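Myosin-I heavy chain (Dictyostelium discoideum, PDB 5EJY) works as an actin-based motor with ATPase activity in early phagocytosis and adhesion, this piece being a MyTH4-FERM unit of its tail. Local coordinates at residues I43-L48 and E54-A59; V60-K65 and D103-Q108; S64-Y69 and I110-S115; S86-I91 and T190-I195. All blocks are in the same frame, centred on the assembly; numbering follows the deposited sequence.

Contact 1: I43-L48 and E54-A59; sequences IKSSLL and EQTKVA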
loop_
_atom_site.group_PDB
_atom_site.type_symbol
_atom_site.label_atom_id
_atom_site.label_comp_id
_atom_site.label_asym_id
_atom_site.label_seq_id
_atom_site.Cartn_x
_atom_site.Cartn_y
_atom_site.Cartn_z
ATOM N N ILE A 43 -30.718 -5.133 -22.172
ATOM C CA ILE A 43 -30.375 -6.097 -23.208
ATOM C C ILE A 43 -30.996 -7.440 -22.841
ATOM O O ILE A 43 -31.138 -7.763 -21.660
ATOM C CB ILE A 43 -28.847 -6.226 -23.434
ATOM C CG1 ILE A 43 -28.116 -6.562 -22.130
ATOM C CG2 ILE A 43 -28.274 -4.934 -24.029
ATOM C CD1 ILE A 43 -26.622 -6.773 -22.338
ATOM N N LYS A 44 -31.385 -8.212 -23.851
ATOM C CA LYS A 44 -32.146 -9.435 -23.610
ATOM C C LYS A 44 -31.242 -10.648 -23.420
ATOM O O LYS A 44 -31.704 -11.731 -23.065
ATOM C CB LYS A 44 -33.165 -9.663 -24.733
ATOM C CG LYS A 44 -34.254 -8.595 -24.766
ATOM C CD LYS A 44 -35.112 -8.672 -26.015
ATOM C CE LYS A 44 -36.201 -7.603 -25.989
ATOM N N SER A 45 -29.949 -10.447 -23.651
ATOM C CA SER A 45 -28.948 -11.465 -23.379
ATOM C C SER A 45 -27.603 -10.761 -23.226
ATOM O O SER A 45 -27.538 -9.536 -23.307
ATOM C CB SER A 45 -28.904 -12.489 -24.514
ATOM O OG SER A 45 -28.059 -13.581 -24.192
ATOM N N SER A 46 -26.536 -11.522 -22.996
ATOM C CA SER A 46 -25.203 -10.933 -22.914
ATOM C C SER A 46 -24.806 -10.404 -24.293
ATOM O O SER A 46 -25.297 -10.905 -25.305
ATOM C CB SER A 46 -24.189 -11.978 -22.433
ATOM O OG SER A 46 -24.152 -13.109 -23.288
ATOM N N LEU A 47 -23.926 -9.404 -24.341
ATOM C CA LEU A 47 -23.385 -8.932 -25.622
ATOM C C LEU A 47 -22.472 -9.944 -26.289
ATOM O O LEU A 47 -22.501 -10.103 -27.509
ATOM C CB LEU A 47 -22.625 -7.599 -25.474
ATOM C CG LEU A 47 -23.390 -6.319 -25.140
ATOM C CD1 LEU A 47 -22.467 -5.088 -25.275
ATOM C CD2 LEU A 47 -24.637 -6.140 -26.027
ATOM N N LEU A 48 -21.639 -10.616 -25.495
ATOM C CA LEU A 48 -20.736 -11.614 -26.034
ATOM C C LEU A 48 -21.259 -13.009 -25.700
ATOM O O LEU A 48 -22.239 -13.159 -24.974
ATOM C CB LEU A 48 -19.315 -11.410 -25.498
ATOM C CG LEU A 48 -18.730 -10.020 -25.761
ATOM C CD1 LEU A 48 -17.349 -9.870 -25.133
ATOM C CD2 LEU A 48 -18.665 -9.746 -27.285
ATOM N N GLU A 54 -24.349 -18.995 -16.083
ATOM C CA GLU A 54 -24.339 -18.030 -14.985
ATOM C C GLU A 54 -23.692 -16.710 -15.399
ATOM O O GLU A 54 -24.118 -15.649 -14.957
ATOM C CB GLU A 54 -23.636 -18.604 -13.745
ATOM C CG GLU A 54 -23.262 -17.564 -12.686
ATOM C CD GLU A 54 -24.445 -17.107 -11.847
ATOM O OE1 GLU A 54 -25.538 -17.705 -11.976
ATOM O OE2 GLU A 54 -24.277 -16.155 -11.050
ATOM N N GLN A 55 -22.658 -16.775 -16.233
ATOM C CA GLN A 55 -21.990 -15.560 -16.687
ATOM C C GLN A 55 -22.856 -14.802 -17.676
ATOM O O GLN A 55 -22.794 -13.575 -17.755
ATOM C CB GLN A 55 -20.618 -15.858 -17.291
ATOM C CG GLN A 55 -19.536 -16.087 -16.239
ATOM C CD GLN A 55 -18.188 -16.422 -16.836
ATOM O OE1 GLN A 55 -17.634 -15.651 -17.626
ATOM N NE2 GLN A 55 -17.644 -17.579 -16.461
ATOM N N THR A 56 -23.666 -15.535 -18.434
ATOM C CA THR A 56 -24.620 -14.895 -19.329
ATOM C C THR A 56 -25.615 -14.093 -18.501
ATOM O O THR A 56 -25.913 -12.942 -18.813
ATOM C CB THR A 56 -25.377 -15.934 -20.177
ATOM O OG1 THR A 56 -24.447 -16.650 -20.997
ATOM C CG2 THR A 56 -26.410 -15.256 -21.059
ATOM N N LYS A 57 -26.121 -14.703 -17.431
ATOM C CA LYS A 57 -27.082 -14.042 -16.557
ATOM C C LYS A 57 -26.480 -12.810 -15.886
ATOM O O LYS A 57 -27.121 -11.763 -15.788
ATOM C CB LYS A 57 -27.584 -15.008 -15.475
ATOM C CG LYS A 57 -28.553 -14.354 -14.491
ATOM C CD LYS A 57 -28.939 -15.289 -13.338
ATOM C CE LYS A 57 -27.792 -15.479 -12.344
ATOM N NZ LYS A 57 -27.560 -14.285 -11.471
ATOM N N VAL A 58 -25.250 -12.943 -15.409
ATOM C CA VAL A 58 -24.569 -11.823 -14.770
ATOM C C VAL A 58 -24.293 -10.674 -15.759
ATOM O O VAL A 58 -24.378 -9.499 -15.401
ATOM C CB VAL A 58 -23.258 -12.287 -14.112
ATOM C CG1 VAL A 58 -22.430 -11.077 -13.648
ATOM C CG2 VAL A 58 -23.558 -13.227 -12.935
ATOM N N ALA A 59 -23.953 -11.009 -16.996
ATOM C CA ALA A 59 -23.707 -9.974 -18.007
ATOM C C ALA A 59 -24.944 -9.106 -18.192
ATOM O O ALA A 59 -24.854 -7.878 -18.308
ATOM C CB ALA A 59 -23.295 -10.597 -19.326
HETATM O O HOH W 1 -24.074 -15.883 -23.536
#

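Contact 2: V60-K65 and D103-Q108; sequences VEIFSK and DEIYCQ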
loop_
_atom_site.group_PDB
_atom_site.type_symbol
_atom_site.label_atom_id
_atom_site.label_comp_id
_atom_site.label_asym_id
_atom_site.label_seq_id
_atom_site.Cartn_x
_atom_site.Cartn_y
_atom_site.Cartn_z
ATOM N N VAL A 60 -26.105 -9.747 -18.216
ATOM C CA VAL A 60 -27.371 -9.033 -18.302
ATOM C C VAL A 60 -27.595 -8.146 -17.081
ATOM O O VAL A 60 -28.056 -7.016 -17.219
ATOM C CB VAL A 60 -28.566 -10.000 -18.497
ATOM C CG1 VAL A 60 -29.883 -9.260 -18.333
ATOM C CG2 VAL A 60 -28.482 -10.697 -19.867
ATOM N N GLU A 61 -27.257 -8.643 -15.891
ATOM C CA GLU A 61 -27.378 -7.841 -14.671
ATOM C C GLU A 61 -26.419 -6.646 -14.691
ATOM O O GLU A 61 -26.755 -5.552 -14.238
ATOM C CB GLU A 61 -27.083 -8.696 -13.429
ATOM C CG GLU A 61 -28.076 -9.812 -13.192
ATOM C CD GLU A 61 -27.679 -10.711 -12.029
ATOM O OE1 GLU A 61 -26.519 -10.623 -11.560
ATOM O OE2 GLU A 61 -28.529 -11.507 -11.583
ATOM N N ILE A 62 -25.213 -6.875 -15.191
ATOM C CA ILE A 62 -24.227 -5.806 -15.299
ATOM C C ILE A 62 -24.792 -4.663 -16.149
ATOM O O ILE A 62 -24.659 -3.486 -15.813
ATOM C CB ILE A 62 -22.898 -6.338 -15.889
ATOM C CG1 ILE A 62 -22.132 -7.110 -14.806
ATOM C CG2 ILE A 62 -22.068 -5.179 -16.489
ATOM C CD1 ILE A 62 -20.945 -7.939 -15.296
ATOM N N PHE A 63 -25.447 -5.013 -17.247
ATOM C CA PHE A 63 -26.008 -3.983 -18.109
ATOM C C PHE A 63 -27.054 -3.164 -17.371
ATOM O O PHE A 63 -27.084 -1.943 -17.478
ATOM C CB PHE A 63 -26.583 -4.563 -19.401
ATOM C CG PHE A 63 -26.889 -3.506 -20.433
ATOM C CD1 PHE A 63 -25.885 -2.998 -21.238
ATOM C CD2 PHE A 63 -28.169 -2.993 -20.563
ATOM C CE1 PHE A 63 -26.165 -2.009 -22.189
ATOM C CE2 PHE A 63 -28.455 -2.013 -21.507
ATOM C CZ PHE A 63 -27.456 -1.519 -22.312
ATOM N N SER A 64 -27.904 -3.829 -16.603
ATOM C CA SER A 64 -28.846 -3.108 -15.749
ATOM C C SER A 64 -28.136 -2.161 -14.777
ATOM O O SER A 64 -28.619 -1.052 -14.530
ATOM C CB SER A 64 -29.751 -4.078 -14.986
ATOM O OG SER A 64 -30.424 -4.934 -15.894
ATOM N N LYS A 65 -26.997 -2.587 -14.229
ATOM C CA LYS A 65 -26.226 -1.714 -13.339
ATOM C C LYS A 65 -25.645 -0.506 -14.082
ATOM O O LYS A 65 -25.612 0.606 -13.547
ATOM C CB LYS A 65 -25.097 -2.475 -12.629
ATOM C CG LYS A 65 -25.530 -3.694 -11.838
ATOM C CD LYS A 65 -26.515 -3.363 -10.732
ATOM C CE LYS A 65 -26.776 -4.603 -9.874
ATOM N NZ LYS A 65 -27.975 -4.458 -9.005
ATOM N N ASP A 103 -14.270 -8.513 -21.102
ATOM C CA ASP A 103 -14.538 -7.968 -22.448
ATOM C C ASP A 103 -16.010 -7.625 -22.606
ATOM O O ASP A 103 -16.362 -6.608 -23.209
ATOM C CB ASP A 103 -14.042 -8.902 -23.551
ATOM C CG ASP A 103 -12.523 -8.951 -23.626
ATOM O OD1 ASP A 103 -11.851 -8.083 -23.013
ATOM O OD2 ASP A 103 -11.996 -9.851 -24.302
ATOM N N GLU A 104 -16.870 -8.461 -22.031
ATOM C CA GLU A 104 -18.296 -8.162 -21.948
ATOM C C GLU A 104 -18.553 -6.757 -21.406
ATOM O O GLU A 104 -19.255 -5.955 -22.034
ATOM C CB GLU A 104 -19.007 -9.194 -21.065
ATOM C CG GLU A 104 -20.478 -8.887 -20.820
ATOM C CD GLU A 104 -21.366 -9.284 -21.986
ATOM O OE1 GLU A 104 -21.038 -10.274 -22.676
ATOM O OE2 GLU A 104 -22.389 -8.596 -22.211
ATOM N N ILE A 105 -17.990 -6.468 -20.232
ATOM C CA ILE A 105 -18.129 -5.161 -19.608
ATOM C C ILE A 105 -17.644 -4.044 -20.522
ATOM O O ILE A 105 -18.346 -3.044 -20.715
ATOM C CB ILE A 105 -17.391 -5.098 -18.239
ATOM C CG1 ILE A 105 -18.033 -6.075 -17.243
ATOM C CG2 ILE A 105 -17.378 -3.665 -17.685
ATOM C CD1 ILE A 105 -17.074 -6.537 -16.134
ATOM N N TYR A 106 -16.459 -4.194 -21.101
ATOM C CA TYR A 106 -15.954 -3.122 -21.953
ATOM C C TYR A 106 -16.843 -2.902 -23.183
ATOM O O TYR A 106 -17.051 -1.775 -23.594
ATOM C CB TYR A 106 -14.519 -3.397 -22.390
ATOM C CG TYR A 106 -13.470 -2.926 -21.404
ATOM C CD1 TYR A 106 -13.062 -1.600 -21.381
ATOM C CD2 TYR A 106 -12.898 -3.808 -20.488
ATOM C CE1 TYR A 106 -12.097 -1.159 -20.484
ATOM C CE2 TYR A 106 -11.921 -3.374 -19.586
ATOM C CZ TYR A 106 -11.527 -2.050 -19.596
ATOM O OH TYR A 106 -10.564 -1.602 -18.719
ATOM N N CYS A 107 -17.367 -3.981 -23.756
ATOM C CA CYS A 107 -18.227 -3.869 -24.935
ATOM C C CYS A 107 -19.513 -3.147 -24.596
ATOM O O CYS A 107 -20.029 -2.387 -25.413
ATOM C CB CYS A 107 -18.550 -5.244 -25.530
ATOM S SG CYS A 107 -17.208 -5.991 -26.419
ATOM N N GLN A 108 -20.050 -3.400 -23.405
ATOM C CA GLN A 108 -21.246 -2.686 -22.964
ATOM C C GLN A 108 -20.993 -1.191 -22.832
ATOM O O GLN A 108 -21.875 -0.379 -23.132
ATOM C CB GLN A 108 -21.769 -3.234 -21.637
ATOM C CG GLN A 108 -22.291 -4.661 -21.717
ATOM C CD GLN A 108 -22.904 -5.132 -20.403
ATOM O OE1 GLN A 108 -23.261 -4.323 -19.542
ATOM N NE2 GLN A 108 -23.032 -6.442 -20.248
#

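Contact 3: S64-Y69 and I110-S115; sequences SKVLHY and IKQSTS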
loop_
_atom_site.group_PDB
_atom_site.type_symbol
_atom_site.label_atom_id
_atom_site.label_comp_id
_atom_site.label_asym_id
_atom_site.label_seq_id
_atom_site.Cartn_x
_atom_site.Cartn_y
_atom_site.Cartn_z
ATOM N N SER A 64 -27.904 -3.829 -16.603
ATOM C CA SER A 64 -28.846 -3.108 -15.749
ATOM C C SER A 64 -28.136 -2.161 -14.777
ATOM O O SER A 64 -28.619 -1.052 -14.530
ATOM C CB SER A 64 -29.751 -4.078 -14.986
ATOM O OG SER A 64 -30.424 -4.934 -15.894
ATOM N N LYS A 65 -26.997 -2.587 -14.229
ATOM C CA LYS A 65 -26.226 -1.714 -13.339
ATOM C C LYS A 65 -25.645 -0.506 -14.082
ATOM O O LYS A 65 -25.612 0.606 -13.547
ATOM C CB LYS A 65 -25.097 -2.475 -12.629
ATOM C CG LYS A 65 -25.530 -3.694 -11.838
ATOM C CD LYS A 65 -26.515 -3.363 -10.732
ATOM C CE LYS A 65 -26.776 -4.603 -9.874
ATOM N NZ LYS A 65 -27.975 -4.458 -9.005
ATOM N N VAL A 66 -25.170 -0.734 -15.304
ATOM C CA VAL A 66 -24.713 0.357 -16.165
ATOM C C VAL A 66 -25.836 1.381 -16.373
ATOM O O VAL A 66 -25.660 2.576 -16.136
ATOM C CB VAL A 66 -24.224 -0.169 -17.540
ATOM C CG1 VAL A 66 -23.917 0.994 -18.496
ATOM C CG2 VAL A 66 -22.994 -1.081 -17.375
ATOM N N LEU A 67 -26.995 0.906 -16.809
ATOM C CA LEU A 67 -28.141 1.789 -16.997
ATOM C C LEU A 67 -28.453 2.548 -15.716
ATOM O O LEU A 67 -28.714 3.756 -15.743
ATOM C CB LEU A 67 -29.365 0.989 -17.436
ATOM C CG LEU A 67 -29.288 0.418 -18.851
ATOM C CD1 LEU A 67 -30.504 -0.447 -19.155
ATOM C CD2 LEU A 67 -29.154 1.543 -19.846
ATOM N N HIS A 68 -28.433 1.834 -14.592
ATOM C CA HIS A 68 -28.722 2.459 -13.304
ATOM C C HIS A 68 -27.757 3.597 -12.974
ATOM O O HIS A 68 -28.176 4.648 -12.490
ATOM C CB HIS A 68 -28.709 1.425 -12.185
ATOM C CG HIS A 68 -29.214 1.947 -10.881
ATOM N ND1 HIS A 68 -28.390 2.534 -9.945
ATOM C CD2 HIS A 68 -30.462 1.984 -10.359
ATOM C CE1 HIS A 68 -29.108 2.902 -8.899
ATOM N NE2 HIS A 68 -30.369 2.583 -9.127
ATOM N N TYR A 69 -26.464 3.388 -13.218
ATOM C CA TYR A 69 -25.475 4.427 -12.927
ATOM C C TYR A 69 -25.643 5.598 -13.884
ATOM O O TYR A 69 -25.557 6.758 -13.482
ATOM C CB TYR A 69 -24.040 3.891 -13.004
ATOM C CG TYR A 69 -22.994 4.947 -12.715
ATOM C CD1 TYR A 69 -22.386 5.654 -13.745
ATOM C CD2 TYR A 69 -22.616 5.237 -11.413
ATOM C CE1 TYR A 69 -21.427 6.632 -13.482
ATOM C CE2 TYR A 69 -21.666 6.211 -11.141
ATOM C CZ TYR A 69 -21.075 6.900 -12.170
ATOM O OH TYR A 69 -20.132 7.862 -11.891
ATOM N N ILE A 110 -18.516 0.581 -24.442
ATOM C CA ILE A 110 -18.323 1.092 -25.801
ATOM C C ILE A 110 -19.686 1.336 -26.431
ATOM O O ILE A 110 -19.962 2.423 -26.950
ATOM C CB ILE A 110 -17.532 0.102 -26.660
ATOM C CG1 ILE A 110 -16.111 -0.041 -26.110
ATOM C CG2 ILE A 110 -17.505 0.558 -28.136
ATOM C CD1 ILE A 110 -15.372 -1.258 -26.616
ATOM N N LYS A 111 -20.541 0.321 -26.354
ATOM C CA LYS A 111 -21.905 0.390 -26.879
ATOM C C LYS A 111 -22.686 1.594 -26.346
ATOM O O LYS A 111 -23.255 2.371 -27.122
ATOM C CB LYS A 111 -22.653 -0.919 -26.562
ATOM C CG LYS A 111 -24.171 -0.838 -26.658
ATOM C CD LYS A 111 -24.829 -2.165 -26.231
ATOM C CE LYS A 111 -26.340 -2.007 -26.101
ATOM N NZ LYS A 111 -26.959 -1.728 -27.442
ATOM N N GLN A 112 -22.719 1.751 -25.025
ATOM C CA GLN A 112 -23.538 2.798 -24.426
ATOM C C GLN A 112 -22.978 4.199 -24.648
ATOM O O GLN A 112 -23.667 5.189 -24.395
ATOM C CB GLN A 112 -23.746 2.557 -22.928
ATOM C CG GLN A 112 -24.675 1.383 -22.609
ATOM C CD GLN A 112 -26.081 1.574 -23.173
ATOM O OE1 GLN A 112 -26.354 1.231 -24.321
ATOM N NE2 GLN A 112 -26.974 2.117 -22.360
ATOM N N SER A 113 -21.727 4.283 -25.088
ATOM C CA SER A 113 -21.140 5.583 -25.394
ATOM C C SER A 113 -21.130 5.838 -26.909
ATOM O O SER A 113 -20.530 6.804 -27.376
ATOM C CB SER A 113 -19.723 5.701 -24.819
ATOM O OG SER A 113 -18.844 4.767 -25.431
ATOM N N THR A 114 -21.780 4.955 -27.668
ATOM C CA THR A 114 -21.859 5.093 -29.124
ATOM C C THR A 114 -23.217 5.659 -29.522
ATOM O O THR A 114 -24.249 5.099 -29.165
ATOM C CB THR A 114 -21.643 3.745 -29.830
ATOM O OG1 THR A 114 -20.287 3.327 -29.640
ATOM C CG2 THR A 114 -21.930 3.862 -31.340
ATOM N N SER A 115 -23.208 6.778 -30.247
ATOM C CA SER A 115 -24.442 7.453 -30.647
ATOM C C SER A 115 -25.342 7.712 -29.467
ATOM O O SER A 115 -26.546 7.490 -29.545
ATOM C CB SER A 115 -25.201 6.634 -31.681
ATOM O OG SER A 115 -24.478 6.604 -32.892
#

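Contact 4: S86-I91 and T190-I195; sequences SPVKFI and TELESI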
loop_
_atom_site.group_PDB
_atom_site.type_symbol
_atom_site.label_atom_id
_atom_site.label_comp_id
_atom_site.label_asym_id
_atom_site.label_seq_id
_atom_site.Cartn_x
_atom_site.Cartn_y
_atom_site.Cartn_z
ATOM N N SER A 86 -22.678 1.845 -5.599
ATOM C CA SER A 86 -23.021 0.432 -5.494
ATOM C C SER A 86 -23.133 -0.302 -6.843
ATOM O O SER A 86 -22.630 -1.421 -6.974
ATOM C CB SER A 86 -24.272 0.214 -4.624
ATOM O OG SER A 86 -25.416 0.825 -5.190
ATOM N N PRO A 87 -23.784 0.309 -7.849
ATOM C CA PRO A 87 -23.793 -0.409 -9.133
ATOM C C PRO A 87 -22.394 -0.532 -9.739
ATOM O O PRO A 87 -22.110 -1.521 -10.416
ATOM C CB PRO A 87 -24.689 0.466 -10.026
ATOM C CG PRO A 87 -24.631 1.831 -9.403
ATOM C CD PRO A 87 -24.515 1.586 -7.921
ATOM N N VAL A 88 -21.541 0.463 -9.500
ATOM C CA VAL A 88 -20.155 0.423 -9.966
ATOM C C VAL A 88 -19.368 -0.710 -9.287
ATOM O O VAL A 88 -18.662 -1.480 -9.947
ATOM C CB VAL A 88 -19.441 1.778 -9.752
ATOM C CG1 VAL A 88 -17.978 1.690 -10.150
ATOM C CG2 VAL A 88 -20.135 2.868 -10.545
ATOM N N LYS A 89 -19.513 -0.819 -7.971
ATOM C CA LYS A 89 -18.864 -1.878 -7.208
ATOM C C LYS A 89 -19.269 -3.255 -7.722
ATOM O O LYS A 89 -18.449 -4.170 -7.819
ATOM C CB LYS A 89 -19.231 -1.754 -5.725
ATOM C CG LYS A 89 -18.649 -0.534 -5.027
ATOM C CD LYS A 89 -17.139 -0.630 -4.915
ATOM C CE LYS A 89 -16.562 0.494 -4.060
ATOM N NZ LYS A 89 -16.694 0.264 -2.597
ATOM N N PHE A 90 -20.545 -3.410 -8.045
ATOM C CA PHE A 90 -21.019 -4.684 -8.558
ATOM C C PHE A 90 -20.283 -5.053 -9.853
ATOM O O PHE A 90 -19.720 -6.148 -9.989
ATOM C CB PHE A 90 -22.529 -4.626 -8.793
ATOM C CG PHE A 90 -23.102 -5.906 -9.326
ATOM C CD1 PHE A 90 -23.566 -6.884 -8.465
ATOM C CD2 PHE A 90 -23.173 -6.131 -10.689
ATOM C CE1 PHE A 90 -24.093 -8.067 -8.954
ATOM C CE2 PHE A 90 -23.695 -7.317 -11.187
ATOM C CZ PHE A 90 -24.162 -8.280 -10.321
ATOM N N ILE A 91 -20.303 -4.126 -10.801
ATOM C CA ILE A 91 -19.631 -4.303 -12.082
ATOM C C ILE A 91 -18.150 -4.654 -11.941
ATOM O O ILE A 91 -17.680 -5.623 -12.536
ATOM C CB ILE A 91 -19.760 -3.029 -12.945
ATOM C CG1 ILE A 91 -21.236 -2.758 -13.251
ATOM C CG2 ILE A 91 -18.972 -3.179 -14.246
ATOM C CD1 ILE A 91 -21.484 -1.464 -13.945
ATOM N N THR A 190 -13.479 6.370 -1.914
ATOM C CA THR A 190 -12.606 7.538 -1.993
ATOM C C THR A 190 -11.860 7.581 -3.325
ATOM O O THR A 190 -11.704 8.643 -3.936
ATOM C CB THR A 190 -11.591 7.572 -0.849
ATOM O OG1 THR A 190 -12.287 7.484 0.394
ATOM C CG2 THR A 190 -10.813 8.874 -0.886
ATOM N N GLU A 191 -11.395 6.424 -3.777
ATOM C CA GLU A 191 -10.697 6.359 -5.054
ATOM C C GLU A 191 -11.640 6.641 -6.227
ATOM O O GLU A 191 -11.288 7.373 -7.157
ATOM C CB GLU A 191 -10.012 4.992 -5.212
ATOM C CG GLU A 191 -9.252 4.825 -6.530
ATOM C CD GLU A 191 -8.701 3.414 -6.713
ATOM O OE1 GLU A 191 -8.736 2.605 -5.747
ATOM O OE2 GLU A 191 -8.220 3.107 -7.820
ATOM N N LEU A 192 -12.836 6.060 -6.188
ATOM C CA LEU A 192 -13.816 6.272 -7.256
ATOM C C LEU A 192 -14.192 7.741 -7.391
ATOM O O LEU A 192 -14.376 8.243 -8.500
ATOM C CB LEU A 192 -15.078 5.424 -7.027
ATOM C CG LEU A 192 -14.905 3.911 -7.192
ATOM C CD1 LEU A 192 -16.124 3.183 -6.681
ATOM C CD2 LEU A 192 -14.651 3.565 -8.658
ATOM N N GLU A 193 -14.306 8.430 -6.261
ATOM C CA GLU A 193 -14.587 9.869 -6.282
ATOM C C GLU A 193 -13.522 10.646 -7.049
ATOM O O GLU A 193 -13.843 11.487 -7.887
ATOM C CB GLU A 193 -14.769 10.404 -4.856
ATOM C CG GLU A 193 -16.052 9.899 -4.212
ATOM C CD GLU A 193 -16.197 10.285 -2.749
ATOM O OE1 GLU A 193 -15.176 10.312 -2.023
ATOM O OE2 GLU A 193 -17.344 10.552 -2.324
ATOM N N SER A 194 -12.256 10.350 -6.776
ATOM C CA SER A 194 -11.144 10.945 -7.519
ATOM C C SER A 194 -11.156 10.581 -9.005
ATOM O O SER A 194 -10.991 11.445 -9.869
ATOM C CB SER A 194 -9.806 10.516 -6.905
ATOM O OG SER A 194 -9.652 11.056 -5.606
ATOM N N ILE A 195 -11.328 9.296 -9.307
ATOM C CA ILE A 195 -11.360 8.851 -10.694
ATOM C C ILE A 195 -12.469 9.573 -11.449
ATOM O O ILE A 195 -12.250 10.085 -12.548
ATOM C CB ILE A 195 -11.601 7.328 -10.797
ATOM C CG1 ILE A 195 -10.412 6.564 -10.201
ATOM C CG2 ILE A 195 -11.821 6.918 -12.257
ATOM C CD1 ILE A 195 -10.682 5.082 -9.997
#

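Contact 1: I43-L48 and E54-A59
Ser46 lays its CB against the methyl of Ala59 at 3.5 Å, the tightest carbon contact between the loop 43-48 and the helix segment 54-59. Van der Waals packing continues one turn earlier on the helix, where CG2 of Thr56 meets two serine hydroxyls, Ser46 OG at 3.8 Å and Ser45 OG at 3.9 Å. Thr56 can do this because its CG2 stands anti to the backbone N while OG1 lies beside that N (chi1 -62°), which turns the methyl to the serines and leaves the hydroxyl for a water. Both segments belong to the MyTH4 domain, an all-helical module, and the loop leads into helix 53-70 and folds back along its first turns. Polar contacts are the second kind. One water takes Ser46 OG at 2.8 Å, donating to it, and Thr56 OG1 at 2.7 Å, so it bridges loop and helix. Ser46 OG in turn donates to Leu48 O at 2.6 Å, nearly in line with the carbonyl (171°), a bond within the loop that probably helps to hold its bend. An alanine here would keep a carbon against Ala59 CB but is likely to leave Leu48 O without this donor and the water without its loop-side anchor.

Contact 2: V60-K65 and D103-Q108
Gln108 drives its carboxamide against Ile62 and Phe63, and its OE1 does most of the touching: 3.1 Å from Phe63 CA, 3.3 Å from Phe63 CB and 3.4 Å from Ile62 CG2. The amide comes to the edge of the Phe63 ring, its CD in the ring plane, with the two planes 64° apart. A turn earlier on the second helix, Ile105 CG1 meets Ile62 CD1 at 4.0 Å, the two side chains crossing at about a right angle. These residues join helices 53-70 and 102-112 in the MyTH4 helical bundle; their local axes run in broadly the same direction, 38° apart and 10.4 Å at closest approach. What aims the amide lies one shell out. Beyond CG the glutamine chain is extended, and NE2 donates to Glu104 OE2 at 3.0 Å, almost straight at 167° and within the amide plane, using the anti lone pair of OE2. The same NE2 also donates to Ala59 O, so two acceptors fix the rotation of the group. A leucine in its place would probably leave Ala59 O and Glu104 OE2 each short of a donor. Glu104 is itself tied down, its carboxylate accepting from the backbone N-H groups of Leu47 and Leu48 and from His50 NE2.

Contact 3: S64-Y69 and I110-S115
Gln112 meets Leu67 and Val66 with different parts of one folded side chain. Its CG lies beside the backbone N (chi1 -71°), and a second bend at chi2, -61°, turns the carboxamide out of line with the first carbons. The aliphatic part then faces Val66, whose CG1 is 4.2 Å from Gln112 CG, while the amide end carries NE2 to within 3.4 Å of Leu67 CD2. In Leu67, CD1 continues the chain, anti to CA (chi2 176°), and the other branch, CD2, is turned to the amide; the two side chains cross at about a right angle. The meeting of NE2 with a methyl is packing; the hydrogen bond of that nitrogen goes to Gln39 O in the loop before helix 53-70, which holds the amide across the leucine. Just beyond, Ile110 O takes Thr114 OG1 at 2.9 Å and Ser113 N at 3.2 Å, the two donors arriving from opposite faces of the carbonyl plane. Phe63 and Met70 of helix 53-70 also touch Gln112, so the contact sits where that helix packs against helix 102-112, with Val66 leaning on Leu128 of helix 119-133 and Ile91 of helix 81-97.

Contact 4: S86-I91 and T190-I195
Leu192 holds its CG beside the backbone N (chi1 -69°) and runs on extended at chi2, a shape that presents both methyls to helix 81-97. Opposite, Val88 has CG1 anti to its own N, at 176°, and this branch comes tip to tip with Leu192 CD2 at 4.1 Å. Lys89 arrives differently. Bends at chi2 (-68°) and chi4 swing its chain round, although its CB does not point at the other helix, and CE comes to rest 3.8 Å from Leu192 CD1 as the two side chains cross at a slant. Leu192 thus divides its methyls between Val88 and the aliphatic stem of Lys89. The charged end of Lys89 passes beyond this patch to a salt bridge with Glu272, a residue of helix 264-277 in the FERM part of the chain. Phe131 of helix 119-133 touches both Val88 and Leu192, and Tyr85 also lies on the leucine. The interface is sparse, burying 109 Å² in all. It packs the short helix 189-196 onto helix 81-97, an apolar helix-to-helix contact of the MyTH4 helical bundle, which the Lys89-Glu272 pair ties to the ubiquitin-like first lobe of the FERM domain.

From the N terminus, contact 1 comes first and closes a short loop, bringing 43-48 back onto the start of helix 53-70. That loop is complete before the others open. Contacts 2 and 3 share Ser64 and Lys65 and interleave, contact 3 opening and closing slightly later; their loops of about forty residues join helices 53-70 and 102-112. Contact 4 opens at 86-91, inside both loops, and closes far beyond them at 190-195, so it crosses them and joins helices 81-97 and 189-196. The centres of contacts 1 and 2, and of 2 and 3, are about 8 Å apart; contact 4 lies about 15 Å from contacts 2 and 3, joined to them through Pro87, Val88, Phe90 and Ile91.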